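Long-range contact in RNA polymerase sigma factor SIGMA-28 (FliA) (Aquifex aeolicus, PDB 1RP3), which probably directs RNA polymerase to flagellar promoters as a sigma factor, and is bound here by its anti-sigma factor FlgM in an inactive conformation: residues D44-V57 against Y71-L84. Sequence-based numbering, arbitrary orientation.
Sequences DLISYGVIGLIKAV and YIKLRIKGAIYDYL
Tyr83 lays one face of its ring over the ring of Tyr48 in an offset stack, the planes only 9° apart and the centroids separated by 4.2 Å. The shift between the rings brings Tyr83 CB over the Tyr48 face as a CH-pi donor, 3.7 Å from the ring centroid. Tyr83 holds CG on the far side from its backbone N (chi1 158°), and the ring runs along helix 42-58 toward the Asp44 end, where Leu45 CD1 meets its edge. Losing the ring to an alanine here is likely to leave the Tyr48 face without its stacking partner and open a gap beside Leu45.

Closer to the middle, the backbone of Gly49 and Gly52 takes the side chains of Ile76, Ala79 and Ile80. Gly52 lies 4.8 Å from Ile76, CA to CA, and a side chain on Gly52 would collide with Ala79 CB, which sits 3.7 Å from Gly52 CA. Gly49 likewise admits Ile80, whose CG1 lies 3.8 Å from Gly49 CA. On the flank facing helix 7-33, Leu53 CD1 presses tightly on Ile72 CG2 at 3.5 Å. At the far end Arg75, bent at chi2 and chi3, passes its CG against Ala56 CB; its NH1 then donates to Tyr71 OH (2.9 Å), tying two residues of helix 66-85 together beside Ala56.

No hydrogen bond joins the segments. The axes of 44-57 and 71-84 approach to 7.5 Å at 137° between chain directions, a close helix pair crossing obliquely, nearer antiparallel than perpendicular, built on small residues within the all-helical region 2 of sigma-70 family factors.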
ATOM      1  N   ASP A  44      -1.590  -8.436  11.179  1.00 31.80           N
ATOM      2  CA  ASP A  44      -2.389  -9.251  10.258  1.00 32.31           C
ATOM      3  C   ASP A  44      -1.777  -9.163   8.859  1.00 32.27           C
ATOM      4  O   ASP A  44      -1.556 -10.192   8.193  1.00 32.00           O
ATOM      5  CB  ASP A  44      -3.851  -8.792  10.223  1.00 33.37           C
ATOM      6  CG  ASP A  44      -4.645  -9.273  11.425  1.00 38.38           C
ATOM      7  OD1 ASP A  44      -4.308 -10.343  11.996  1.00 42.51           O
ATOM      8  OD2 ASP A  44      -5.623  -8.584  11.794  1.00 38.58           O
ATOM      9  N   LEU A  45      -1.444  -7.933   8.461  1.00 30.59           N
ATOM     10  CA  LEU A  45      -0.837  -7.659   7.167  1.00 30.34           C
ATOM     11  C   LEU A  45       0.462  -8.438   7.065  1.00 30.84           C
ATOM     12  O   LEU A  45       0.689  -9.149   6.097  1.00 32.85           O
ATOM     13  CB  LEU A  45      -0.542  -6.162   7.020  1.00 28.28           C
ATOM     14  CG  LEU A  45      -1.630  -5.165   6.605  1.00 27.35           C
ATOM     15  CD1 LEU A  45      -2.999  -5.705   6.783  1.00 22.97           C
ATOM     16  CD2 LEU A  45      -1.468  -3.921   7.415  1.00 23.90           C
ATOM     17  N   ILE A  46       1.314  -8.303   8.075  1.00 30.97           N
ATOM     18  CA  ILE A  46       2.587  -9.006   8.089  1.00 28.37           C
ATOM     19  C   ILE A  46       2.362 -10.508   8.031  1.00 28.45           C
ATOM     20  O   ILE A  46       3.052 -11.213   7.295  1.00 27.12           O
ATOM     21  CB  ILE A  46       3.413  -8.652   9.339  1.00 27.31           C
ATOM     22  CG1 ILE A  46       3.800  -7.176   9.297  1.00 25.78           C
ATOM     23  CG2 ILE A  46       4.690  -9.523   9.424  1.00 26.25           C
ATOM     24  CD1 ILE A  46       4.579  -6.731  10.527  1.00 27.13           C
ATOM     25  N   SER A  47       1.375 -10.987   8.783  1.00 28.12           N
ATOM     26  CA  SER A  47       1.068 -12.415   8.807  1.00 29.40           C
ATOM     27  C   SER A  47       0.825 -12.946   7.414  1.00 28.80           C
ATOM     28  O   SER A  47       1.515 -13.855   6.979  1.00 30.01           O
ATOM     29  CB  SER A  47      -0.127 -12.701   9.699  1.00 27.42           C
ATOM     30  OG  SER A  47       0.253 -12.534  11.038  1.00 27.93           O
ATOM     31  N   TYR A  48      -0.118 -12.337   6.699  1.00 30.21           N
ATOM     32  CA  TYR A  48      -0.428 -12.753   5.338  1.00 28.41           C
ATOM     33  C   TYR A  48       0.759 -12.507   4.421  1.00 27.03           C
ATOM     34  O   TYR A  48       1.060 -13.321   3.561  1.00 29.44           O
ATOM     35  CB  TYR A  48      -1.687 -12.041   4.834  1.00 28.19           C
ATOM     36  CG  TYR A  48      -2.951 -12.621   5.439  1.00 30.08           C
ATOM     37  CD1 TYR A  48      -3.552 -13.750   4.882  1.00 30.34           C
ATOM     38  CD2 TYR A  48      -3.525 -12.068   6.592  1.00 28.37           C
ATOM     39  CE1 TYR A  48      -4.689 -14.319   5.456  1.00 33.88           C
ATOM     40  CE2 TYR A  48      -4.660 -12.633   7.180  1.00 29.45           C
ATOM     41  CZ  TYR A  48      -5.237 -13.752   6.606  1.00 32.25           C
ATOM     42  OH  TYR A  48      -6.383 -14.290   7.153  1.00 39.36           O
ATOM     43  N   GLY A  49       1.484 -11.429   4.685  1.00 25.47           N
ATOM     44  CA  GLY A  49       2.647 -11.082   3.897  1.00 24.54           C
ATOM     45  C   GLY A  49       3.742 -12.128   3.991  1.00 27.32           C
ATOM     46  O   GLY A  49       4.473 -12.337   3.025  1.00 28.18           O
ATOM     47  N   VAL A  50       3.862 -12.782   5.145  1.00 26.88           N
ATOM     48  CA  VAL A  50       4.871 -13.812   5.340  1.00 26.59           C
ATOM     49  C   VAL A  50       4.447 -15.064   4.599  1.00 28.26           C
ATOM     50  O   VAL A  50       5.284 -15.740   4.007  1.00 29.21           O
ATOM     51  CB  VAL A  50       5.118 -14.097   6.855  1.00 26.41           C
ATOM     52  CG1 VAL A  50       5.946 -15.364   7.053  1.00 22.53           C
ATOM     53  CG2 VAL A  50       5.848 -12.926   7.472  1.00 22.00           C
ATOM     54  N   ILE A  51       3.152 -15.381   4.630  1.00 30.14           N
ATOM     55  CA  ILE A  51       2.668 -16.553   3.909  1.00 32.22           C
ATOM     56  C   ILE A  51       3.011 -16.340   2.427  1.00 32.84           C
ATOM     57  O   ILE A  51       3.581 -17.228   1.784  1.00 33.50           O
ATOM     58  CB  ILE A  51       1.153 -16.756   4.068  1.00 33.37           C
ATOM     59  CG1 ILE A  51       0.797 -16.951   5.538  1.00 34.17           C
ATOM     60  CG2 ILE A  51       0.692 -17.961   3.229  1.00 30.93           C
ATOM     61  CD1 ILE A  51       1.408 -18.197   6.122  1.00 39.60           C
ATOM     62  N   GLY A  52       2.739 -15.133   1.928  1.00 31.73           N
ATOM     63  CA  GLY A  52       3.046 -14.801   0.551  1.00 31.89           C
ATOM     64  C   GLY A  52       4.528 -14.966   0.251  1.00 31.10           C
ATOM     65  O   GLY A  52       4.906 -15.516  -0.779  1.00 32.10           O
ATOM     66  N   LEU A  53       5.368 -14.537   1.186  1.00 30.84           N
ATOM     67  CA  LEU A  53       6.813 -14.636   1.048  1.00 27.68           C
ATOM     68  C   LEU A  53       7.303 -16.084   0.940  1.00 27.41           C
ATOM     69  O   LEU A  53       8.108 -16.410   0.073  1.00 27.14           O
ATOM     70  CB  LEU A  53       7.490 -13.942   2.227  1.00 23.98           C
ATOM     71  CG  LEU A  53       8.972 -14.238   2.464  1.00 26.37           C
ATOM     72  CD1 LEU A  53       9.824 -13.857   1.259  1.00 24.48           C
ATOM     73  CD2 LEU A  53       9.440 -13.493   3.712  1.00 24.29           C
ATOM     74  N   ILE A  54       6.794 -16.947   1.809  1.00 26.88           N
ATOM     75  CA  ILE A  54       7.188 -18.349   1.825  1.00 28.27           C
ATOM     76  C   ILE A  54       6.790 -19.046   0.526  1.00 29.81           C
ATOM     77  O   ILE A  54       7.537 -19.863   0.005  1.00 31.36           O
ATOM     78  CB  ILE A  54       6.554 -19.089   3.022  1.00 27.69           C
ATOM     79  CG1 ILE A  54       7.089 -18.516   4.333  1.00 29.18           C
ATOM     80  CG2 ILE A  54       6.814 -20.588   2.928  1.00 26.79           C
ATOM     81  CD1 ILE A  54       6.409 -19.099   5.588  1.00 32.28           C
ATOM     82  N   LYS A  55       5.594 -18.743   0.032  1.00 31.05           N
ATOM     83  CA  LYS A  55       5.113 -19.330  -1.210  1.00 31.70           C
ATOM     84  C   LYS A  55       5.951 -18.891  -2.404  1.00 32.76           C
ATOM     85  O   LYS A  55       6.258 -19.709  -3.270  1.00 31.49           O
ATOM     86  CB  LYS A  55       3.645 -18.996  -1.436  1.00 30.58           C
ATOM     87  CG  LYS A  55       2.717 -19.761  -0.509  1.00 33.70           C
ATOM     88  CD  LYS A  55       1.270 -19.371  -0.755  1.00 35.84           C
ATOM     89  CE  LYS A  55       0.315 -20.198   0.091  1.00 38.45           C
ATOM     90  NZ  LYS A  55      -1.089 -19.666  -0.018  1.00 43.12           N
ATOM     91  N   ALA A  56       6.349 -17.618  -2.421  1.00 32.34           N
ATOM     92  CA  ALA A  56       7.175 -17.070  -3.494  1.00 34.50           C
ATOM     93  C   ALA A  56       8.548 -17.729  -3.496  1.00 35.53           C
ATOM     94  O   ALA A  56       9.101 -18.033  -4.551  1.00 34.50           O
ATOM     95  CB  ALA A  56       7.328 -15.549  -3.338  1.00 30.21           C
ATOM     96  N   VAL A  57       9.092 -17.957  -2.306  1.00 38.66           N
ATOM     97  CA  VAL A  57      10.406 -18.581  -2.184  1.00 39.90           C
ATOM     98  C   VAL A  57      10.394 -20.013  -2.721  1.00 42.54           C
ATOM     99  O   VAL A  57      11.312 -20.425  -3.424  1.00 41.15           O
ATOM    100  CB  VAL A  57      10.894 -18.554  -0.718  1.00 37.77           C
ATOM    101  CG1 VAL A  57      12.064 -19.517  -0.505  1.00 35.39           C
ATOM    102  CG2 VAL A  57      11.308 -17.152  -0.357  1.00 35.68           C
ATOM    103  N   TYR A  71      10.041 -10.370  -7.717  1.00 31.12           N
ATOM    104  CA  TYR A  71       8.985 -11.364  -7.677  1.00 32.20           C
ATOM    105  C   TYR A  71       8.479 -11.523  -6.234  1.00 32.88           C
ATOM    106  O   TYR A  71       7.269 -11.576  -5.993  1.00 33.77           O
ATOM    107  CB  TYR A  71       9.482 -12.712  -8.219  1.00 31.20           C
ATOM    108  CG  TYR A  71       8.408 -13.778  -8.209  1.00 32.76           C
ATOM    109  CD1 TYR A  71       7.290 -13.657  -9.034  1.00 32.97           C
ATOM    110  CD2 TYR A  71       8.490 -14.884  -7.354  1.00 31.84           C
ATOM    111  CE1 TYR A  71       6.277 -14.587  -9.017  1.00 32.96           C
ATOM    112  CE2 TYR A  71       7.476 -15.835  -7.325  1.00 33.27           C
ATOM    113  CZ  TYR A  71       6.365 -15.675  -8.165  1.00 35.67           C
ATOM    114  OH  TYR A  71       5.326 -16.589  -8.147  1.00 37.44           O
ATOM    115  N   ILE A  72       9.416 -11.632  -5.290  1.00 34.33           N
ATOM    116  CA  ILE A  72       9.101 -11.780  -3.865  1.00 34.55           C
ATOM    117  C   ILE A  72       8.196 -10.617  -3.459  1.00 31.72           C
ATOM    118  O   ILE A  72       7.143 -10.809  -2.857  1.00 30.13           O
ATOM    119  CB  ILE A  72      10.378 -11.693  -2.955  1.00 34.94           C
ATOM    120  CG1 ILE A  72      11.442 -12.736  -3.328  1.00 35.88           C
ATOM    121  CG2 ILE A  72       9.982 -11.783  -1.495  1.00 33.90           C
ATOM    122  CD1 ILE A  72      10.988 -14.128  -3.266  1.00 39.22           C
ATOM    123  N   LYS A  73       8.617  -9.409  -3.821  1.00 32.70           N
ATOM    124  CA  LYS A  73       7.870  -8.207  -3.486  1.00 35.57           C
ATOM    125  C   LYS A  73       6.459  -8.253  -4.037  1.00 35.43           C
ATOM    126  O   LYS A  73       5.497  -7.902  -3.358  1.00 35.75           O
ATOM    127  CB  LYS A  73       8.581  -6.962  -4.010  1.00 37.92           C
ATOM    128  CG  LYS A  73       7.988  -5.680  -3.464  1.00 44.72           C
ATOM    129  CD  LYS A  73       8.058  -4.538  -4.463  1.00 47.96           C
ATOM    130  CE  LYS A  73       9.487  -4.139  -4.788  1.00 49.66           C
ATOM    131  NZ  LYS A  73       9.512  -3.102  -5.861  1.00 53.95           N
ATOM    132  N   LEU A  74       6.337  -8.754  -5.253  1.00 36.13           N
ATOM    133  CA  LEU A  74       5.049  -8.842  -5.906  1.00 36.46           C
ATOM    134  C   LEU A  74       4.104  -9.819  -5.198  1.00 35.58           C
ATOM    135  O   LEU A  74       2.919  -9.514  -5.005  1.00 34.53           O
ATOM    136  CB  LEU A  74       5.264  -9.242  -7.360  1.00 41.90           C
ATOM    137  CG  LEU A  74       4.033  -9.378  -8.244  1.00 45.72           C
ATOM    138  CD1 LEU A  74       3.296  -8.037  -8.333  1.00 48.22           C
ATOM    139  CD2 LEU A  74       4.482  -9.849  -9.610  1.00 47.60           C
ATOM    140  N   ARG A  75       4.620 -10.981  -4.803  1.00 32.09           N
ATOM    141  CA  ARG A  75       3.795 -11.972  -4.111  1.00 29.84           C
ATOM    142  C   ARG A  75       3.363 -11.514  -2.720  1.00 29.94           C
ATOM    143  O   ARG A  75       2.253 -11.814  -2.283  1.00 32.14           O
ATOM    144  CB  ARG A  75       4.511 -13.323  -4.028  1.00 31.55           C
ATOM    145  CG  ARG A  75       4.827 -13.960  -5.389  1.00 31.06           C
ATOM    146  CD  ARG A  75       3.567 -14.380  -6.121  1.00 30.43           C
ATOM    147  NE  ARG A  75       2.678 -15.198  -5.292  1.00 34.89           N
ATOM    148  CZ  ARG A  75       2.782 -16.521  -5.137  1.00 37.04           C
ATOM    149  NH1 ARG A  75       3.741 -17.210  -5.755  1.00 34.93           N
ATOM    150  NH2 ARG A  75       1.930 -17.163  -4.343  1.00 34.95           N
ATOM    151  N   ILE A  76       4.234 -10.774  -2.035  1.00 30.73           N
ATOM    152  CA  ILE A  76       3.943 -10.260  -0.700  1.00 27.91           C
ATOM    153  C   ILE A  76       2.768  -9.287  -0.786  1.00 27.95           C
ATOM    154  O   ILE A  76       1.798  -9.428  -0.047  1.00 26.45           O
ATOM    155  CB  ILE A  76       5.184  -9.546  -0.083  1.00 26.55           C
ATOM    156  CG1 ILE A  76       6.276 -10.566   0.227  1.00 25.13           C
ATOM    157  CG2 ILE A  76       4.800  -8.751   1.167  1.00 22.29           C
ATOM    158  CD1 ILE A  76       7.616  -9.924   0.552  1.00 17.92           C
ATOM    159  N   LYS A  77       2.859  -8.319  -1.701  1.00 27.08           N
ATOM    160  CA  LYS A  77       1.788  -7.332  -1.897  1.00 28.28           C
ATOM    161  C   LYS A  77       0.498  -8.055  -2.279  1.00 27.38           C
ATOM    162  O   LYS A  77      -0.565  -7.782  -1.723  1.00 26.26           O
ATOM    163  CB  LYS A  77       2.166  -6.314  -2.985  1.00 26.90           C
ATOM    164  CG  LYS A  77       3.350  -5.426  -2.604  1.00 30.60           C
ATOM    165  CD  LYS A  77       3.597  -4.286  -3.584  1.00 32.41           C
ATOM    166  CE  LYS A  77       4.707  -3.357  -3.069  1.00 31.13           C
ATOM    167  NZ  LYS A  77       4.850  -2.090  -3.855  1.00 30.29           N
ATOM    168  N   GLY A  78       0.644  -9.066  -3.138  1.00 27.97           N
ATOM    169  CA  GLY A  78      -0.484  -9.841  -3.606  1.00 27.38           C
ATOM    170  C   GLY A  78      -1.193 -10.543  -2.482  1.00 28.46           C
ATOM    171  O   GLY A  78      -2.413 -10.472  -2.398  1.00 29.25           O
ATOM    172  N   ALA A  79      -0.436 -11.174  -1.586  1.00 27.82           N
ATOM    173  CA  ALA A  79      -1.043 -11.888  -0.465  1.00 26.77           C
ATOM    174  C   ALA A  79      -1.731 -10.935   0.501  1.00 25.81           C
ATOM    175  O   ALA A  79      -2.754 -11.271   1.084  1.00 28.61           O
ATOM    176  CB  ALA A  79      -0.001 -12.731   0.278  1.00 24.06           C
ATOM    177  N   ILE A  80      -1.174  -9.742   0.662  1.00 25.52           N
ATOM    178  CA  ILE A  80      -1.749  -8.769   1.579  1.00 26.21           C
ATOM    179  C   ILE A  80      -3.039  -8.202   0.991  1.00 27.11           C
ATOM    180  O   ILE A  80      -4.041  -8.092   1.693  1.00 27.14           O
ATOM    181  CB  ILE A  80      -0.708  -7.668   1.941  1.00 25.87           C
ATOM    182  CG1 ILE A  80       0.408  -8.278   2.786  1.00 24.73           C
ATOM    183  CG2 ILE A  80      -1.345  -6.513   2.677  1.00 25.56           C
ATOM    184  CD1 ILE A  80       1.543  -7.315   3.109  1.00 25.07           C
ATOM    185  N   TYR A  81      -3.024  -7.855  -0.297  1.00 28.21           N
ATOM    186  CA  TYR A  81      -4.226  -7.335  -0.950  1.00 29.31           C
ATOM    187  C   TYR A  81      -5.283  -8.434  -1.067  1.00 31.40           C
ATOM    188  O   TYR A  81      -6.486  -8.151  -1.022  1.00 33.58           O
ATOM    189  CB  TYR A  81      -3.895  -6.721  -2.316  1.00 29.15           C
ATOM    190  CG  TYR A  81      -3.260  -5.353  -2.204  1.00 28.11           C
ATOM    191  CD1 TYR A  81      -4.008  -4.252  -1.789  1.00 29.33           C
ATOM    192  CD2 TYR A  81      -1.912  -5.167  -2.468  1.00 29.61           C
ATOM    193  CE1 TYR A  81      -3.427  -3.001  -1.638  1.00 27.57           C
ATOM    194  CE2 TYR A  81      -1.320  -3.928  -2.320  1.00 31.69           C
ATOM    195  CZ  TYR A  81      -2.086  -2.846  -1.907  1.00 31.23           C
ATOM    196  OH  TYR A  81      -1.511  -1.607  -1.791  1.00 31.67           O
ATOM    197  N   ASP A  82      -4.836  -9.686  -1.178  1.00 31.37           N
ATOM    198  CA  ASP A  82      -5.758 -10.820  -1.250  1.00 31.85           C
ATOM    199  C   ASP A  82      -6.580 -10.855   0.023  1.00 32.46           C
ATOM    200  O   ASP A  82      -7.785 -11.121  -0.013  1.00 32.53           O
ATOM    201  CB  ASP A  82      -5.018 -12.162  -1.353  1.00 32.74           C
ATOM    202  CG  ASP A  82      -4.626 -12.525  -2.784  1.00 36.57           C
ATOM    203  OD1 ASP A  82      -5.180 -11.934  -3.738  1.00 36.99           O
ATOM    204  OD2 ASP A  82      -3.748 -13.409  -2.949  1.00 39.97           O
ATOM    205  N   TYR A  83      -5.908 -10.631   1.151  1.00 31.19           N
ATOM    206  CA  TYR A  83      -6.578 -10.645   2.435  1.00 33.00           C
ATOM    207  C   TYR A  83      -7.441  -9.394   2.631  1.00 33.38           C
ATOM    208  O   TYR A  83      -8.575  -9.493   3.093  1.00 35.35           O
ATOM    209  CB  TYR A  83      -5.566 -10.791   3.578  1.00 32.53           C
ATOM    210  CG  TYR A  83      -6.077 -10.289   4.912  1.00 34.89           C
ATOM    211  CD1 TYR A  83      -7.074 -10.977   5.600  1.00 36.00           C
ATOM    212  CD2 TYR A  83      -5.576  -9.118   5.476  1.00 34.19           C
ATOM    213  CE1 TYR A  83      -7.559 -10.517   6.819  1.00 35.82           C
ATOM    214  CE2 TYR A  83      -6.054  -8.653   6.689  1.00 36.83           C
ATOM    215  CZ  TYR A  83      -7.047  -9.355   7.358  1.00 37.69           C
ATOM    216  OH  TYR A  83      -7.543  -8.879   8.557  1.00 41.06           O
ATOM    217  N   LEU A  84      -6.906  -8.229   2.292  1.00 31.45           N
ATOM    218  CA  LEU A  84      -7.667  -6.999   2.462  1.00 31.64           C
ATOM    219  C   LEU A  84      -8.921  -6.981   1.593  1.00 33.85           C
ATOM    220  O   LEU A  84      -9.955  -6.461   1.999  1.00 32.08           O
ATOM    221  CB  LEU A  84      -6.785  -5.782   2.186  1.00 27.91           C
ATOM    222  CG  LEU A  84      -5.680  -5.548   3.217  1.00 28.02           C
ATOM    223  CD1 LEU A  84      -4.674  -4.543   2.688  1.00 26.59           C
ATOM    224  CD2 LEU A  84      -6.296  -5.083   4.524  1.00 22.92           C
TER